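Local atomic coordinates of Galactose/lactose metabolism regulatory protein GAL80 (Saccharomyces cerevisiae, PDB entry 3BTV), a protein that represses the galactose and lactose metabolic genes of yeast by binding the activator GAL4 and blocking its transcriptional activity when no inducing sugar is present. Residues P20-F25 with N116-Y121; P108-S113 with Y139-E144. The protein carries 1 engineered substitution. All blocks are in the same frame, centred on the assembly; numbering follows the deposited sequence.

Interaction 1 of 2, residues P20-F25 with N116-Y121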
loop_
_atom_site.group_PDB
_atom_site.type_symbol
_atom_site.label_atom_id
_atom_site.label_comp_id
_atom_site.label_asym_id
_atom_site.label_seq_id
_atom_site.Cartn_x
_atom_site.Cartn_y
_atom_site.Cartn_z
ATOM N N PRO B 20 -29.156 27.215 27.573
ATOM C CA PRO B 20 -27.836 26.578 27.700
ATOM C C PRO B 20 -27.895 25.083 28.002
ATOM O O PRO B 20 -28.641 24.650 28.884
ATOM C CB PRO B 20 -27.203 27.312 28.886
ATOM C CG PRO B 20 -27.894 28.611 28.944
ATOM C CD PRO B 20 -29.302 28.347 28.505
ATOM N N ILE B 21 -27.099 24.309 27.270
ATOM C CA ILE B 21 -26.974 22.874 27.505
ATOM C C ILE B 21 -26.125 22.619 28.753
ATOM O O ILE B 21 -24.953 22.994 28.802
ATOM C CB ILE B 21 -26.362 22.170 26.275
ATOM C CG1 ILE B 21 -27.220 22.437 25.039
ATOM C CG2 ILE B 21 -26.237 20.677 26.506
ATOM C CD1 ILE B 21 -26.675 21.827 23.772
ATOM N N ARG B 22 -26.726 22.002 29.768
ATOM C CA ARG B 22 -26.040 21.749 31.038
ATOM C C ARG B 22 -25.152 20.506 30.965
ATOM O O ARG B 22 -25.636 19.402 30.705
ATOM C CB ARG B 22 -27.053 21.603 32.174
ATOM C CG ARG B 22 -27.920 22.833 32.414
ATOM C CD ARG B 22 -28.929 22.578 33.523
ATOM N NE ARG B 22 -29.822 21.466 33.203
ATOM C CZ ARG B 22 -30.650 20.893 34.072
ATOM N NH1 ARG B 22 -30.700 21.321 35.326
ATOM N NH2 ARG B 22 -31.427 19.890 33.690
ATOM N N VAL B 23 -23.858 20.686 31.219
ATOM C CA VAL B 23 -22.877 19.626 30.994
ATOM C C VAL B 23 -22.185 19.113 32.257
ATOM O O VAL B 23 -21.603 19.889 33.013
ATOM C CB VAL B 23 -21.791 20.093 29.998
ATOM C CG1 VAL B 23 -20.798 18.974 29.716
ATOM C CG2 VAL B 23 -22.432 20.580 28.713
ATOM N N GLY B 24 -22.240 17.797 32.460
ATOM C CA GLY B 24 -21.517 17.123 33.529
ATOM C C GLY B 24 -20.270 16.438 32.987
ATOM O O GLY B 24 -20.332 15.685 32.014
ATOM N N PHE B 25 -19.135 16.684 33.629
ATOM C CA PHE B 25 -17.860 16.253 33.075
ATOM C C PHE B 25 -17.077 15.272 33.955
ATOM O O PHE B 25 -16.812 15.537 35.134
ATOM C CB PHE B 25 -17.002 17.474 32.782
ATOM C CG PHE B 25 -16.276 17.387 31.489
ATOM C CD1 PHE B 25 -15.101 16.669 31.393
ATOM C CD2 PHE B 25 -16.778 18.008 30.362
ATOM C CE1 PHE B 25 -14.431 16.578 30.196
ATOM C CE2 PHE B 25 -16.119 17.919 29.162
ATOM C CZ PHE B 25 -14.941 17.206 29.076
ATOM N N ASN B 116 -31.953 10.834 36.584
ATOM C CA ASN B 116 -31.899 12.139 35.937
ATOM C C ASN B 116 -32.822 12.207 34.727
ATOM O O ASN B 116 -32.459 11.767 33.638
ATOM C CB ASN B 116 -30.470 12.474 35.509
ATOM C CG ASN B 116 -30.351 13.863 34.906
ATOM O OD1 ASN B 116 -31.328 14.608 34.826
ATOM N ND2 ASN B 116 -29.142 14.218 34.483
ATOM N N PRO B 117 -34.023 12.769 34.919
ATOM C CA PRO B 117 -35.042 12.917 33.874
ATOM C C PRO B 117 -34.610 13.882 32.774
ATOM O O PRO B 117 -35.195 13.889 31.688
ATOM C CB PRO B 117 -36.240 13.502 34.636
ATOM C CG PRO B 117 -35.989 13.162 36.069
ATOM C CD PRO B 117 -34.511 13.224 36.231
ATOM N N ASN B 118 -33.590 14.686 33.053
ATOM C CA ASN B 118 -33.148 15.705 32.110
ATOM C C ASN B 118 -32.030 15.242 31.171
ATOM O O ASN B 118 -31.763 15.886 30.155
ATOM C CB ASN B 118 -32.719 16.963 32.865
ATOM C CG ASN B 118 -33.791 17.460 33.816
ATOM O OD1 ASN B 118 -33.511 17.804 34.964
ATOM N ND2 ASN B 118 -35.032 17.488 33.343
ATOM N N LEU B 119 -31.376 14.134 31.509
ATOM C CA LEU B 119 -30.276 13.641 30.685
ATOM C C LEU B 119 -30.726 13.402 29.250
ATOM O O LEU B 119 -31.665 12.648 28.996
ATOM C CB LEU B 119 -29.666 12.360 31.261
ATOM C CG LEU B 119 -28.348 11.959 30.584
ATOM C CD1 LEU B 119 -27.240 12.949 30.918
ATOM C CD2 LEU B 119 -27.932 10.550 30.958
ATOM N N LYS B 120 -30.044 14.051 28.314
ATOM C CA LYS B 120 -30.388 13.942 26.903
ATOM C C LYS B 120 -29.217 13.421 26.081
ATOM O O LYS B 120 -29.407 12.843 25.011
ATOM C CB LYS B 120 -30.816 15.307 26.358
ATOM C CG LYS B 120 -32.007 15.921 27.070
ATOM C CD LYS B 120 -33.278 15.127 26.820
ATOM C CE LYS B 120 -34.468 15.734 27.556
ATOM N NZ LYS B 120 -34.351 15.600 29.036
ATOM N N TYR B 121 -28.004 13.628 26.582
ATOM C CA TYR B 121 -26.819 13.340 25.793
ATOM C C TYR B 121 -25.719 12.623 26.546
ATOM O O TYR B 121 -25.428 12.942 27.700
ATOM C CB TYR B 121 -26.253 14.633 25.212
ATOM C CG TYR B 121 -27.226 15.397 24.350
ATOM C CD1 TYR B 121 -27.850 16.547 24.823
ATOM C CD2 TYR B 121 -27.528 14.969 23.065
ATOM C CE1 TYR B 121 -28.743 17.251 24.034
ATOM C CE2 TYR B 121 -28.420 15.663 22.270
ATOM C CZ TYR B 121 -29.025 16.802 22.759
ATOM O OH TYR B 121 -29.913 17.491 21.965
#
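Arg22 reaches from the strand 21-26 to Asn118 in the loop ahead of strand 121-125. Its NH2 gives a weak hydrogen bond to Asn118 OD1 at 3.2 Å, with an N-H...O angle of 152°. The amide carbon CG of Asn118 lies at the guanidinium edge, close to its plane. The two flat groups are nevertheless turned 54° apart. NH2 also lies 3.3 Å from Asn118 CB, so it rests alongside the start of this side chain as well. The Arg22 chain is extended through chi2 and bends at chi3, which turns the guanidinium toward the loop. The stronger partner of NH2 is Asp91, which forms a salt bridge with it from just before strand 92-95.

These segments belong to the Rossmann-type domain. Strand 92-95 runs between strands 21-26 and 121-125 in the parallel sheet, so the arginine reaches past the start of an intervening strand, at the N-terminal ends of the strands. Asn118 sits in a type I turn from Asn116 to Leu119. Asn116 adds an Asx turn: its chi1 of -176° swings CG away from the backbone N, and OD1 accepts from Asn118 N at 2.9 Å, the donor standing above the carbonyl plane. Asn116 ND2 bonds to Ile90 O, which ties the turn to the chain leading into strand 92-95. Lys120 NZ curls back to Asn118 O at 2.8 Å in a weak bond.

Interaction 2 of 2, residues P108-S113 with Y139-E144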
loop_
_atom_site.group_PDB
_atom_site.type_symbol
_atom_site.label_atom_id
_atom_site.label_comp_id
_atom_site.label_asym_id
_atom_site.label_seq_id
_atom_site.Cartn_x
_atom_site.Cartn_y
_atom_site.Cartn_z
ATOM N N PRO B 108 -22.079 1.707 35.279
ATOM C CA PRO B 108 -22.759 2.142 36.505
ATOM C C PRO B 108 -23.357 3.531 36.330
ATOM O O PRO B 108 -24.455 3.804 36.808
ATOM C CB PRO B 108 -21.624 2.194 37.538
ATOM C CG PRO B 108 -20.537 1.324 36.973
ATOM C CD PRO B 108 -20.637 1.488 35.493
ATOM N N LEU B 109 -22.624 4.402 35.645
ATOM C CA LEU B 109 -23.087 5.761 35.390
ATOM C C LEU B 109 -24.434 5.751 34.664
ATOM O O LEU B 109 -25.364 6.452 35.051
ATOM C CB LEU B 109 -22.040 6.526 34.567
ATOM C CG LEU B 109 -22.244 8.029 34.337
ATOM C CD1 LEU B 109 -20.910 8.719 34.095
ATOM C CD2 LEU B 109 -23.195 8.287 33.174
ATOM N N LEU B 110 -24.527 4.958 33.601
ATOM C CA LEU B 110 -25.772 4.861 32.849
ATOM C C LEU B 110 -26.897 4.356 33.743
ATOM O O LEU B 110 -28.051 4.758 33.594
ATOM C CB LEU B 110 -25.608 3.935 31.648
ATOM C CG LEU B 110 -25.062 4.580 30.379
ATOM C CD1 LEU B 110 -24.723 3.518 29.360
ATOM C CD2 LEU B 110 -26.072 5.579 29.815
ATOM N N GLU B 111 -26.558 3.474 34.677
ATOM C CA GLU B 111 -27.561 2.938 35.588
ATOM C C GLU B 111 -28.065 4.003 36.556
ATOM O O GLU B 111 -29.273 4.180 36.706
ATOM C CB GLU B 111 -27.028 1.719 36.340
ATOM C CG GLU B 111 -28.103 0.947 37.092
ATOM C CD GLU B 111 -29.131 0.316 36.165
ATOM O OE1 GLU B 111 -28.954 0.408 34.931
ATOM O OE2 GLU B 111 -30.113 -0.273 36.669
ATOM N N PHE B 112 -27.145 4.711 37.212
ATOM C CA PHE B 112 -27.526 5.792 38.122
ATOM C C PHE B 112 -28.199 6.910 37.332
ATOM O O PHE B 112 -29.022 7.658 37.857
ATOM C CB PHE B 112 -26.302 6.355 38.854
ATOM C CG PHE B 112 -25.587 5.354 39.720
ATOM C CD1 PHE B 112 -24.279 4.983 39.437
ATOM C CD2 PHE B 112 -26.215 4.793 40.824
ATOM C CE1 PHE B 112 -23.614 4.066 40.234
ATOM C CE2 PHE B 112 -25.558 3.876 41.624
ATOM C CZ PHE B 112 -24.256 3.513 41.330
ATOM N N SER B 113 -27.823 7.014 36.060
ATOM C CA SER B 113 -28.367 8.019 35.153
ATOM C C SER B 113 -29.889 8.045 35.161
ATOM O O SER B 113 -30.507 9.053 34.809
ATOM C CB SER B 113 -27.884 7.740 33.730
ATOM O OG SER B 113 -28.789 8.267 32.775
ATOM N N TYR B 139 -22.982 0.076 24.166
ATOM C CA TYR B 139 -24.000 0.529 23.228
ATOM C C TYR B 139 -25.363 0.101 23.727
ATOM O O TYR B 139 -26.274 0.918 23.877
ATOM C CB TYR B 139 -23.781 0.009 21.798
ATOM C CG TYR B 139 -24.841 0.572 20.873
ATOM C CD1 TYR B 139 -24.753 1.879 20.401
ATOM C CD2 TYR B 139 -25.962 -0.177 20.525
ATOM C CE1 TYR B 139 -25.737 2.416 19.585
ATOM C CE2 TYR B 139 -26.950 0.350 19.705
ATOM C CZ TYR B 139 -26.834 1.649 19.246
ATOM O OH TYR B 139 -27.808 2.180 18.434
ATOM N N LYS B 140 -25.492 -1.190 24.006
ATOM C CA LYS B 140 -26.745 -1.739 24.504
ATOM C C LYS B 140 -27.261 -0.964 25.717
ATOM O O LYS B 140 -28.418 -0.549 25.742
ATOM C CB LYS B 140 -26.581 -3.228 24.830
ATOM C CG LYS B 140 -27.899 -3.983 24.998
ATOM C CD LYS B 140 -27.691 -5.329 25.683
ATOM C CE LYS B 140 -26.495 -6.073 25.101
ATOM N NZ LYS B 140 -26.637 -6.374 23.645
ATOM N N ALA B 141 -26.406 -0.749 26.712
ATOM C CA ALA B 141 -26.822 -0.005 27.902
ATOM C C ALA B 141 -27.213 1.442 27.572
ATOM O O ALA B 141 -28.158 1.984 28.145
ATOM C CB ALA B 141 -25.736 -0.043 28.974
ATOM N N ALA B 142 -26.491 2.070 26.647
ATOM C CA ALA B 142 -26.820 3.435 26.250
ATOM C C ALA B 142 -28.158 3.463 25.521
ATOM O O ALA B 142 -29.019 4.291 25.805
ATOM C CB ALA B 142 -25.726 4.016 25.364
ATOM N N ALA B 143 -28.322 2.550 24.574
ATOM C CA ALA B 143 -29.549 2.472 23.794
ATOM C C ALA B 143 -30.757 2.203 24.688
ATOM O O ALA B 143 -31.770 2.895 24.593
ATOM C CB ALA B 143 -29.420 1.409 22.706
ATOM N N GLU B 144 -30.648 1.215 25.572
ATOM C CA GLU B 144 -31.740 0.924 26.499
ATOM C C GLU B 144 -31.859 2.010 27.565
ATOM O O GLU B 144 -32.627 1.882 28.517
ATOM C CB GLU B 144 -31.582 -0.462 27.138
ATOM C CG GLU B 144 -30.311 -0.654 27.951
ATOM C CD GLU B 144 -30.167 -2.073 28.477
ATOM O OE1 GLU B 144 -31.097 -2.551 29.157
ATOM O OE2 GLU B 144 -29.124 -2.709 28.215
#
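Leu110 sets its CG anti to its own carbonyl carbon (chi1 -86°), and chi2 near 170° then extends CD1 toward helix 132-143. This one methyl makes the contact. It meets Ala141 CB at 3.7 Å and Ala142 CB at 4.1 Å. It also lies against the backbone that joins them, with Ala142 N 3.5 Å from CD1. The leucine end therefore rests on the helix surface between two small side chains. The CA atoms of Leu110 and Ala142 are only 6.8 Å apart, a close approach that the short alanine side chains permit.

Helices 102-112 and 132-143 are successive helices of the Rossmann-type domain, with strand 121-125 of the parallel sheet between them in the chain. Leu109 turns to strand 92-95, while Leu110 faces the neighbouring helix. On the other helix, Ala142 also touches Leu405 of helix 405-424. Near the helix ends, Ser113 OG accepts a hydrogen bond from Arg145 NE.

Between the two segments the contact is van der Waals packing, with no polar bond. CD1 touches Ala142 N by van der Waals contact alone. The fit thus rests on shape and on hydrophobic burial, without a directional bond to fix the rotation of the leucine.

Overall arrangement
Both contacts lie in the Rossmann-type domain, and their centres are 14 Å apart. Interaction 1 is a surface contact at the N-terminal ends of the strands, between a strand and a loop. Interaction 2 is buried and joins two helices that flank the sheet. Their chemistry follows their places: a weak polar bond in the first, from an arginine whose stronger partner, Asp91, lies outside both segments, and methyl packing in the second. The segments alternate along the chain. Helix 102-112 of interaction 2 leads into the loop 116-121 of interaction 1, and strand 121-125 leads on to helix 132-143. Leu119 and Ser113 touch where the two contacts meet.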